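Local coordinates for recombination protein uvsY (Enterobacteria phage T4, PDB 4ZWS) that promotes assembly of UvsX recombinase filaments on single-stranded DNA, stimulates UvsX activity and helps it displace bound gp32, at residues T19-E24 with K125-M130; E4-E9 with D108-A113; K58-Y63 with K91-V96; D62-R67 with T85-D90. All blocks are in the same frame, centred on the assembly; numbering follows the deposited sequence.

Overall arrangement
Helices 21-64 and 91-135 run antiparallel over most of the length of the chain, and interactions 1 and 3 join them near their two far ends, with centres about 54 Å apart. Between these lies interaction 2, its centre about 24 Å from that of interaction 1 and about 30 Å from that of interaction 3; there helix 3-14 packs against the middle of helix 91-135. Interactions 3 and 4 are neighbours, with centres about 7 Å apart, tied together by the salt bridge from Arg60 to Asp90. Segments of all four also meet a second subunit, in interaction 3 through Leu94, so both ends and the middle of the chain meet a neighbour in the seven-subunit alpha barrel.

Interaction 1: T19-E24 with K125-M130; sequences TKLQYE and KHIQDM
Leu21, directly after the N-cap residue Lys20 of helix 21-64, carries most of the contact with Ile127 and Gln128, chiefly through its CD2 methyl. That methyl lies 3.4 Å from CG of Gln128, and Leu21 CG is also close to Gln128 CG at 3.8 Å; the two side chains lie alongside each other, pointing opposite ways. Leu21 CD2 is also 3.6 Å from CG2 of Ile127, whose side chain runs roughly perpendicular to it. Ile127 presents that branch because CG2 stands anti to its own backbone N. A leucine suits the place, since one branch of its fork can touch both a beta-branched methyl and the aliphatic part of a glutamine. The contact lies where one arm of an antiparallel pair of long helices begins, beside the later turns of helix 91-135. At Gln22 it thins: CG comes within 4.1 Å of NE2 of Gln128, with the two amide planes 67° apart and no hydrogen bond between the residues. A glutamine can border the solvent here while lending its CG methylene to the edge of the contact. Glu24 sets out toward helix 91-135 but turns away, and its OE2 forms a salt bridge with Arg120.

Interaction 2: E4-E9 with D108-A113; sequences EDLQEE and DFCSGA
Phe109 projects its ring from helix 91-135 against Leu6 and Gln7, which are consecutive on helix 3-14. Its CG stands anti to the backbone N (chi1 -178°), and this carries the ring out across the gap between the two helices. The CE1 flank of the ring meets Leu6: Phe109 CE1 lies 3.8 Å from Leu6 CB and 3.6 Å from Leu6 O. CZ and CE2 meet Gln7, with Phe109 CZ 3.7 Å from Gln7 CA and CE2 3.9 Å from Gln7 CG. The ring thus rests on main chain as well as on Leu6 CB and Gln7 CG, and a large flat phenyl group suits a gap between axes 10.9 Å apart. Gln7 is extended beyond CG and runs roughly perpendicular to Phe109, its amide plane 49° from that of the ring. Only its aliphatic part packs on Phe109; the buried amide NE2 is satisfied by a hydrogen bond to Ser41 OG of a second subunit. Leu6 completes the apolar contact, its CD1 lying 4.3 Å from Cys110 SG. The two segments are almost parallel, at 6°. Helix 21-64 joins them as a third partner, since Leu6 touches Lys38 and Cys110 touches Ile42, while Asn37 of the second subunit packs on both Gln7 and Phe109.

Interaction 3: K58-Y63 with K91-V96; sequences KARLDY and KDVLKV
The guanidinium of Arg60 has the carboxylate of Asp92 over one face: OD2 of Asp92 stands 3.8 Å above the guanidinium plane, offset toward its rim. The two flat groups are strongly turned against each other, with their planes 74° apart. The nearest polar pair, Arg60 NE and Asp92 OD2, is 3.9 Å apart, which makes a long salt bridge held by charge alone, because no N-H points at an oxygen in that position. The stronger polar partner of the arginine is Asp90, whose OD1 is gripped by both NE and NH2 of Arg60, and the ring of Tyr63 adds a cation-pi interaction. Two carboxylates near one guanidinium would be expected to stabilise its positive charge. Bends at chi2 (-49°) and chi3 (-72°) keep the arginine chain folded rather than reaching straight across. Its methylenes then do apolar work, as Arg60 CG packs 3.8 Å from Val93 CG2, the two side chains lying side by side with opposed directions. A long, flexible arginine suits this double task, and the compact Val93 fills the buried side, where it also touches Leu57. Asp92, by contrast, sits in the more exposed part of the contact. Such a mixed apolar and charged contact, near the last turns of helix 21-64 and the first turns of helix 91-135, closes one end of an antiparallel helix pair in the heptameric alpha barrel.

Interaction 4: D62-R67 with T85-D90; sequences DYYSGR and TVLSAD
Asp90 OD1 accepts the hydroxyl of Tyr64 in a hydrogen bond of 2.6 Å, and the same oxygen also holds the guanidinium of Arg60. Toward the tyrosine it uses its anti lone pair, on the side away from OD2, and its carboxylate stands at 90° to the ring. With CG anti to the backbone N (chi1 179°), Asp90 extends that carboxylate toward Tyr64. The other oxygen, OD2, caps the start of helix 91-135 by accepting a hydrogen bond from Val93 N. An aspartate suits this N-cap: its short chain returns OD2 to the helix start while leaving OD1 to face the tyrosine hydroxyl and the arginine guanidinium. The Tyr64 ring is sandwiched. Over the centre of one face sits Val86 CG1, 3.6 Å from the centroid and 8° off the ring normal, making a CH-pi contact. On the opposite face the Tyr63 ring arrives edge-on, with its CD2 3.6 Å above the plane of the Tyr64 ring. Leu87 CD2 adds an apolar touch at 4.0 Å from Tyr64 CD1. The contact joins the short helix 83-89 to the last turn of helix 21-64, directly before helix 91-135 begins, and Leu61 of a second subunit packs on Thr85.

Interaction 1: T19-E24 with K125-M130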
# COMPACT_ATOMS: atom_id res chain seq x y z
N THR A 19 2.28 11.92 -39.10
CA THR A 19 1.67 11.92 -40.42
C THR A 19 0.69 10.74 -40.62
O THR A 19 -0.11 10.76 -41.55
CB THR A 19 2.77 11.88 -41.52
OG1 THR A 19 3.53 10.67 -41.41
CG2 THR A 19 3.70 13.06 -41.37
N LYS A 20 0.79 9.72 -39.77
CA LYS A 20 -0.06 8.51 -39.86
C LYS A 20 -0.70 8.21 -38.52
O LYS A 20 -0.60 7.09 -38.00
CB LYS A 20 0.77 7.31 -40.29
CG LYS A 20 1.65 7.55 -41.50
CD LYS A 20 2.46 6.31 -41.81
CE LYS A 20 3.16 5.85 -40.55
NZ LYS A 20 4.17 4.82 -40.82
N LEU A 21 -1.36 9.21 -37.95
CA LEU A 21 -1.81 9.12 -36.58
C LEU A 21 -2.89 8.04 -36.34
O LEU A 21 -2.84 7.33 -35.34
CB LEU A 21 -2.26 10.51 -36.15
CG LEU A 21 -1.94 10.88 -34.71
CD1 LEU A 21 -0.45 10.72 -34.51
CD2 LEU A 21 -2.30 12.33 -34.53
N GLN A 22 -3.84 7.88 -37.27
CA GLN A 22 -4.86 6.82 -37.15
C GLN A 22 -4.23 5.44 -37.20
O GLN A 22 -4.63 4.54 -36.46
CB GLN A 22 -5.93 6.91 -38.23
CG GLN A 22 -6.92 8.04 -38.07
CD GLN A 22 -7.91 8.08 -39.22
OE1 GLN A 22 -9.12 7.90 -39.04
NE2 GLN A 22 -7.40 8.38 -40.41
N TYR A 23 -3.25 5.28 -38.08
CA TYR A 23 -2.51 4.04 -38.16
C TYR A 23 -1.81 3.76 -36.83
O TYR A 23 -1.87 2.65 -36.31
CB TYR A 23 -1.47 4.10 -39.28
CG TYR A 23 -0.48 2.98 -39.16
CD1 TYR A 23 -0.77 1.72 -39.66
CD2 TYR A 23 0.72 3.16 -38.48
CE1 TYR A 23 0.13 0.67 -39.51
CE2 TYR A 23 1.62 2.13 -38.33
CZ TYR A 23 1.33 0.89 -38.84
OH TYR A 23 2.23 -0.15 -38.69
N GLU A 24 -1.19 4.78 -36.25
CA GLU A 24 -0.42 4.58 -35.02
C GLU A 24 -1.34 4.13 -33.91
O GLU A 24 -0.95 3.31 -33.07
CB GLU A 24 0.33 5.85 -34.64
CG GLU A 24 1.44 6.26 -35.62
CD GLU A 24 2.71 5.42 -35.50
OE1 GLU A 24 3.81 5.99 -35.62
OE2 GLU A 24 2.61 4.19 -35.29
N LYS A 125 -4.19 9.81 -28.95
CA LYS A 125 -5.54 10.37 -28.87
C LYS A 125 -5.49 11.86 -28.53
O LYS A 125 -6.21 12.66 -29.11
CB LYS A 125 -6.38 9.63 -27.83
CG LYS A 125 -7.79 10.16 -27.65
CD LYS A 125 -8.49 10.21 -29.00
CE LYS A 125 -9.85 10.89 -28.94
NZ LYS A 125 -10.38 11.14 -30.32
N HIS A 126 -4.63 12.21 -27.58
CA HIS A 126 -4.50 13.59 -27.15
C HIS A 126 -4.06 14.48 -28.32
O HIS A 126 -4.59 15.56 -28.52
CB HIS A 126 -3.49 13.69 -25.99
CG HIS A 126 -3.93 12.97 -24.74
ND1 HIS A 126 -3.05 12.66 -23.72
CD2 HIS A 126 -5.14 12.50 -24.36
CE1 HIS A 126 -3.71 12.03 -22.76
NE2 HIS A 126 -4.98 11.92 -23.12
N ILE A 127 -3.10 13.98 -29.10
CA ILE A 127 -2.57 14.70 -30.25
C ILE A 127 -3.65 14.91 -31.32
O ILE A 127 -3.72 15.98 -31.93
CB ILE A 127 -1.35 13.98 -30.83
CG1 ILE A 127 -0.21 13.98 -29.80
CG2 ILE A 127 -0.91 14.63 -32.13
CD1 ILE A 127 0.93 13.04 -30.12
N GLN A 128 -4.48 13.90 -31.54
CA GLN A 128 -5.59 14.01 -32.49
C GLN A 128 -6.60 15.07 -32.05
O GLN A 128 -7.05 15.88 -32.85
CB GLN A 128 -6.30 12.66 -32.65
CG GLN A 128 -5.46 11.64 -33.38
CD GLN A 128 -6.00 10.23 -33.28
OE1 GLN A 128 -6.47 9.79 -32.24
NE2 GLN A 128 -5.91 9.49 -34.39
N ASP A 129 -6.94 15.05 -30.76
CA ASP A 129 -7.83 16.05 -30.17
C ASP A 129 -7.28 17.46 -30.33
O ASP A 129 -8.04 18.40 -30.62
CB ASP A 129 -8.07 15.74 -28.69
CG ASP A 129 -8.97 14.53 -28.50
OD1 ASP A 129 -9.59 14.08 -29.49
OD2 ASP A 129 -9.06 14.03 -27.36
N MET A 130 -5.96 17.61 -30.17
CA MET A 130 -5.31 18.90 -30.31
C MET A 130 -5.39 19.38 -31.76
O MET A 130 -5.67 20.55 -32.03
CB MET A 130 -3.83 18.82 -29.89
CG MET A 130 -3.58 18.49 -28.41
SD MET A 130 -1.82 18.22 -28.02
CE MET A 130 -1.93 17.52 -26.37

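Interaction 2: E4-E9 with D108-A113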
# COMPACT_ATOMS: atom_id res chain seq x y z
N GLU A 4 19.14 -5.72 -23.53
CA GLU A 4 19.47 -4.62 -24.42
C GLU A 4 18.66 -4.71 -25.72
O GLU A 4 18.31 -3.68 -26.30
CB GLU A 4 20.97 -4.60 -24.70
CG GLU A 4 21.79 -4.24 -23.47
CD GLU A 4 21.85 -5.37 -22.43
OE1 GLU A 4 21.45 -6.51 -22.75
OE2 GLU A 4 22.28 -5.10 -21.27
N ASP A 5 18.34 -5.92 -26.16
CA ASP A 5 17.51 -6.08 -27.35
C ASP A 5 16.11 -5.52 -27.11
O ASP A 5 15.56 -4.83 -27.96
CB ASP A 5 17.41 -7.55 -27.77
CG ASP A 5 18.71 -8.09 -28.33
OD1 ASP A 5 18.93 -9.32 -28.22
OD2 ASP A 5 19.50 -7.31 -28.91
N LEU A 6 15.55 -5.84 -25.94
CA LEU A 6 14.23 -5.33 -25.56
C LEU A 6 14.23 -3.81 -25.45
O LEU A 6 13.31 -3.15 -25.93
CB LEU A 6 13.78 -5.95 -24.24
CG LEU A 6 13.51 -7.46 -24.30
CD1 LEU A 6 13.02 -7.98 -22.96
CD2 LEU A 6 12.49 -7.73 -25.37
N GLN A 7 15.27 -3.26 -24.84
CA GLN A 7 15.40 -1.82 -24.70
C GLN A 7 15.34 -1.17 -26.07
O GLN A 7 14.60 -0.20 -26.29
CB GLN A 7 16.68 -1.46 -23.98
CG GLN A 7 16.67 -1.92 -22.56
CD GLN A 7 17.93 -1.56 -21.82
OE1 GLN A 7 18.95 -1.23 -22.42
NE2 GLN A 7 17.86 -1.63 -20.48
N GLU A 8 16.12 -1.72 -26.99
CA GLU A 8 16.18 -1.20 -28.33
C GLU A 8 14.85 -1.38 -29.05
O GLU A 8 14.39 -0.47 -29.76
CB GLU A 8 17.32 -1.86 -29.09
CG GLU A 8 17.92 -0.95 -30.14
CD GLU A 8 18.31 0.41 -29.57
OE1 GLU A 8 18.86 0.47 -28.44
OE2 GLU A 8 18.03 1.43 -30.26
N GLU A 9 14.22 -2.53 -28.85
CA GLU A 9 12.95 -2.81 -29.51
C GLU A 9 11.84 -1.85 -29.07
O GLU A 9 11.08 -1.34 -29.91
CB GLU A 9 12.52 -4.24 -29.26
CG GLU A 9 11.29 -4.62 -30.05
CD GLU A 9 10.92 -6.09 -29.91
OE1 GLU A 9 9.89 -6.49 -30.49
OE2 GLU A 9 11.66 -6.83 -29.22
N ASP A 108 10.01 -7.54 -15.67
CA ASP A 108 9.70 -6.20 -15.19
C ASP A 108 9.80 -5.16 -16.29
O ASP A 108 8.97 -4.26 -16.37
CB ASP A 108 10.60 -5.80 -14.02
CG ASP A 108 10.35 -6.64 -12.79
OD1 ASP A 108 9.27 -7.27 -12.73
OD2 ASP A 108 11.20 -6.62 -11.86
N PHE A 109 10.79 -5.31 -17.16
CA PHE A 109 10.92 -4.39 -18.27
C PHE A 109 9.67 -4.43 -19.15
O PHE A 109 9.18 -3.39 -19.57
CB PHE A 109 12.16 -4.69 -19.12
CG PHE A 109 12.34 -3.72 -20.24
CD1 PHE A 109 11.85 -4.00 -21.51
CD2 PHE A 109 12.96 -2.49 -20.02
CE1 PHE A 109 11.99 -3.08 -22.55
CE2 PHE A 109 13.11 -1.57 -21.05
CZ PHE A 109 12.63 -1.87 -22.32
N CYS A 110 9.16 -5.63 -19.40
CA CYS A 110 7.97 -5.78 -20.21
C CYS A 110 6.73 -5.20 -19.53
O CYS A 110 5.84 -4.69 -20.22
CB CYS A 110 7.72 -7.26 -20.53
SG CYS A 110 8.91 -7.97 -21.65
N SER A 111 6.66 -5.26 -18.20
CA SER A 111 5.58 -4.58 -17.49
C SER A 111 5.65 -3.11 -17.80
O SER A 111 4.64 -2.51 -18.18
CB SER A 111 5.64 -4.78 -15.98
OG SER A 111 5.12 -6.05 -15.64
N GLY A 112 6.85 -2.56 -17.69
CA GLY A 112 7.08 -1.17 -17.99
C GLY A 112 6.73 -0.84 -19.42
O GLY A 112 6.14 0.21 -19.70
N ALA A 113 7.06 -1.75 -20.32
CA ALA A 113 6.77 -1.56 -21.73
C ALA A 113 5.26 -1.46 -21.92
O ALA A 113 4.77 -0.60 -22.65
CB ALA A 113 7.35 -2.69 -22.55

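Interaction 3: K58-Y63 with K91-V96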
# COMPACT_ATOMS: atom_id res chain seq x y z
N LYS A 58 19.34 -29.52 -5.24
CA LYS A 58 19.38 -30.87 -4.72
C LYS A 58 20.72 -31.53 -5.06
O LYS A 58 21.31 -32.21 -4.22
CB LYS A 58 18.22 -31.72 -5.27
CG LYS A 58 18.09 -33.06 -4.56
CD LYS A 58 17.25 -34.09 -5.30
CE LYS A 58 17.16 -35.42 -4.50
NZ LYS A 58 18.31 -36.38 -4.66
N ALA A 59 21.21 -31.32 -6.28
CA ALA A 59 22.48 -31.90 -6.67
C ALA A 59 23.66 -31.38 -5.84
O ALA A 59 24.48 -32.17 -5.35
CB ALA A 59 22.73 -31.67 -8.14
N ARG A 60 23.73 -30.06 -5.65
CA ARG A 60 24.83 -29.46 -4.88
C ARG A 60 24.77 -29.77 -3.38
O ARG A 60 25.80 -30.00 -2.75
CB ARG A 60 24.88 -27.95 -5.11
CG ARG A 60 24.90 -27.59 -6.60
CD ARG A 60 25.94 -28.40 -7.33
NE ARG A 60 27.28 -27.94 -6.99
CZ ARG A 60 28.38 -28.67 -7.12
NH1 ARG A 60 28.30 -29.91 -7.59
NH2 ARG A 60 29.56 -28.16 -6.78
N LEU A 61 23.57 -29.79 -2.81
CA LEU A 61 23.44 -30.15 -1.41
C LEU A 61 23.95 -31.58 -1.20
O LEU A 61 24.62 -31.87 -0.20
CB LEU A 61 22.01 -29.97 -0.91
CG LEU A 61 21.77 -30.24 0.58
CD1 LEU A 61 20.87 -29.19 1.17
CD2 LEU A 61 21.08 -31.58 0.73
N ASP A 62 23.68 -32.46 -2.15
CA ASP A 62 24.17 -33.83 -2.04
C ASP A 62 25.68 -33.84 -2.12
O ASP A 62 26.34 -34.62 -1.42
CB ASP A 62 23.60 -34.72 -3.14
CG ASP A 62 22.17 -35.14 -2.86
OD1 ASP A 62 21.47 -35.55 -3.82
OD2 ASP A 62 21.75 -35.02 -1.69
N TYR A 63 26.22 -32.96 -2.95
CA TYR A 63 27.66 -32.84 -3.12
C TYR A 63 28.39 -32.34 -1.88
O TYR A 63 29.42 -32.91 -1.49
CB TYR A 63 27.98 -31.91 -4.28
CG TYR A 63 29.45 -31.56 -4.34
CD1 TYR A 63 30.38 -32.47 -4.82
CD2 TYR A 63 29.91 -30.32 -3.90
CE1 TYR A 63 31.73 -32.16 -4.86
CE2 TYR A 63 31.25 -29.99 -3.94
CZ TYR A 63 32.16 -30.92 -4.42
OH TYR A 63 33.50 -30.61 -4.47
N LYS A 91 29.01 -22.41 -7.91
CA LYS A 91 29.04 -22.05 -9.33
C LYS A 91 27.72 -22.38 -10.01
O LYS A 91 27.11 -21.52 -10.66
CB LYS A 91 30.19 -22.77 -10.06
N ASP A 92 27.27 -23.62 -9.86
CA ASP A 92 26.05 -24.05 -10.52
C ASP A 92 24.77 -23.40 -9.99
O ASP A 92 23.93 -22.98 -10.77
CB ASP A 92 25.94 -25.57 -10.43
CG ASP A 92 27.03 -26.26 -11.20
OD1 ASP A 92 27.46 -25.67 -12.22
OD2 ASP A 92 27.47 -27.36 -10.80
N VAL A 93 24.64 -23.30 -8.67
CA VAL A 93 23.47 -22.65 -8.10
C VAL A 93 23.43 -21.17 -8.49
O VAL A 93 22.38 -20.62 -8.85
CB VAL A 93 23.42 -22.79 -6.59
CG1 VAL A 93 22.27 -21.97 -6.04
CG2 VAL A 93 23.24 -24.25 -6.21
N LEU A 94 24.60 -20.55 -8.44
CA LEU A 94 24.72 -19.13 -8.72
C LEU A 94 24.35 -18.84 -10.16
O LEU A 94 23.67 -17.85 -10.46
CB LEU A 94 26.14 -18.66 -8.42
CG LEU A 94 26.47 -17.18 -8.47
CD1 LEU A 94 25.46 -16.39 -7.69
CD2 LEU A 94 27.85 -17.01 -7.86
N LYS A 95 24.77 -19.73 -11.07
CA LYS A 95 24.48 -19.53 -12.47
C LYS A 95 22.99 -19.61 -12.74
O LYS A 95 22.42 -18.75 -13.41
CB LYS A 95 25.22 -20.56 -13.33
CG LYS A 95 24.88 -20.44 -14.80
CD LYS A 95 25.74 -21.31 -15.65
CE LYS A 95 25.47 -21.03 -17.12
NZ LYS A 95 26.36 -21.83 -17.99
N VAL A 96 22.36 -20.63 -12.16
CA VAL A 96 20.94 -20.84 -12.38
C VAL A 96 20.14 -19.71 -11.73
O VAL A 96 19.14 -19.26 -12.29
CB VAL A 96 20.46 -22.19 -11.82
CG1 VAL A 96 19.05 -22.43 -12.26
CG2 VAL A 96 21.33 -23.29 -12.35

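Interaction 4: D62-R67 with T85-D90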
# COMPACT_ATOMS: atom_id res chain seq x y z
N ASP A 62 23.68 -32.46 -2.15
CA ASP A 62 24.17 -33.83 -2.04
C ASP A 62 25.68 -33.84 -2.12
O ASP A 62 26.34 -34.62 -1.42
CB ASP A 62 23.60 -34.72 -3.14
CG ASP A 62 22.17 -35.14 -2.86
OD1 ASP A 62 21.47 -35.55 -3.82
OD2 ASP A 62 21.75 -35.02 -1.69
N TYR A 63 26.22 -32.96 -2.95
CA TYR A 63 27.66 -32.84 -3.12
C TYR A 63 28.39 -32.34 -1.88
O TYR A 63 29.42 -32.91 -1.49
CB TYR A 63 27.98 -31.91 -4.28
CG TYR A 63 29.45 -31.56 -4.34
CD1 TYR A 63 30.38 -32.47 -4.82
CD2 TYR A 63 29.91 -30.32 -3.90
CE1 TYR A 63 31.73 -32.16 -4.86
CE2 TYR A 63 31.25 -29.99 -3.94
CZ TYR A 63 32.16 -30.92 -4.42
OH TYR A 63 33.50 -30.61 -4.47
N TYR A 64 27.86 -31.30 -1.25
CA TYR A 64 28.44 -30.74 -0.03
C TYR A 64 28.19 -31.50 1.26
O TYR A 64 28.77 -31.15 2.29
CB TYR A 64 27.94 -29.30 0.17
CG TYR A 64 28.46 -28.33 -0.85
CD1 TYR A 64 27.61 -27.70 -1.76
CD2 TYR A 64 29.82 -28.06 -0.92
CE1 TYR A 64 28.11 -26.81 -2.70
CE2 TYR A 64 30.33 -27.17 -1.85
CZ TYR A 64 29.47 -26.55 -2.74
OH TYR A 64 30.00 -25.69 -3.65
N SER A 65 27.37 -32.54 1.21
CA SER A 65 27.08 -33.29 2.42
C SER A 65 27.28 -34.81 2.25
O SER A 65 28.12 -35.26 1.47
CB SER A 65 25.67 -32.95 2.88
OG SER A 65 24.71 -33.42 1.96
N GLY A 66 26.51 -35.59 2.99
CA GLY A 66 26.46 -37.03 2.76
C GLY A 66 25.31 -37.47 1.86
O GLY A 66 24.13 -37.38 2.25
N ARG A 67 25.65 -37.96 0.67
CA ARG A 67 24.65 -38.40 -0.31
C ARG A 67 24.68 -39.92 -0.52
O ARG A 67 25.70 -40.57 -0.27
CB ARG A 67 24.87 -37.70 -1.65
N THR A 85 24.98 -20.09 2.91
CA THR A 85 26.07 -19.30 2.32
C THR A 85 26.80 -20.08 1.25
O THR A 85 27.11 -19.55 0.19
CB THR A 85 27.09 -18.84 3.37
OG1 THR A 85 26.43 -18.05 4.36
CG2 THR A 85 28.18 -18.00 2.73
N VAL A 86 27.08 -21.34 1.51
CA VAL A 86 27.85 -22.15 0.59
C VAL A 86 27.07 -22.40 -0.71
O VAL A 86 27.61 -22.24 -1.81
CB VAL A 86 28.27 -23.49 1.24
CG1 VAL A 86 28.81 -24.47 0.21
CG2 VAL A 86 29.32 -23.22 2.30
N LEU A 87 25.80 -22.76 -0.57
CA LEU A 87 24.94 -22.98 -1.72
C LEU A 87 24.75 -21.72 -2.57
O LEU A 87 24.78 -21.79 -3.80
CB LEU A 87 23.57 -23.50 -1.26
CG LEU A 87 23.59 -24.97 -0.87
CD1 LEU A 87 22.21 -25.39 -0.42
CD2 LEU A 87 24.09 -25.81 -2.04
N SER A 88 24.57 -20.57 -1.93
CA SER A 88 24.33 -19.35 -2.68
C SER A 88 25.55 -18.94 -3.50
O SER A 88 25.41 -18.23 -4.49
CB SER A 88 23.92 -18.21 -1.75
OG SER A 88 22.74 -18.53 -1.04
N ALA A 89 26.74 -19.41 -3.10
CA ALA A 89 27.98 -19.05 -3.79
C ALA A 89 28.42 -20.11 -4.79
O ALA A 89 29.33 -19.88 -5.58
CB ALA A 89 29.08 -18.80 -2.78
N ASP A 90 27.78 -21.26 -4.76
CA ASP A 90 28.15 -22.37 -5.62
C ASP A 90 28.02 -22.02 -7.11
O ASP A 90 27.04 -21.40 -7.50
CB ASP A 90 27.29 -23.58 -5.28
CG ASP A 90 27.60 -24.77 -6.14
OD1 ASP A 90 28.50 -25.55 -5.76
OD2 ASP A 90 26.95 -24.93 -7.19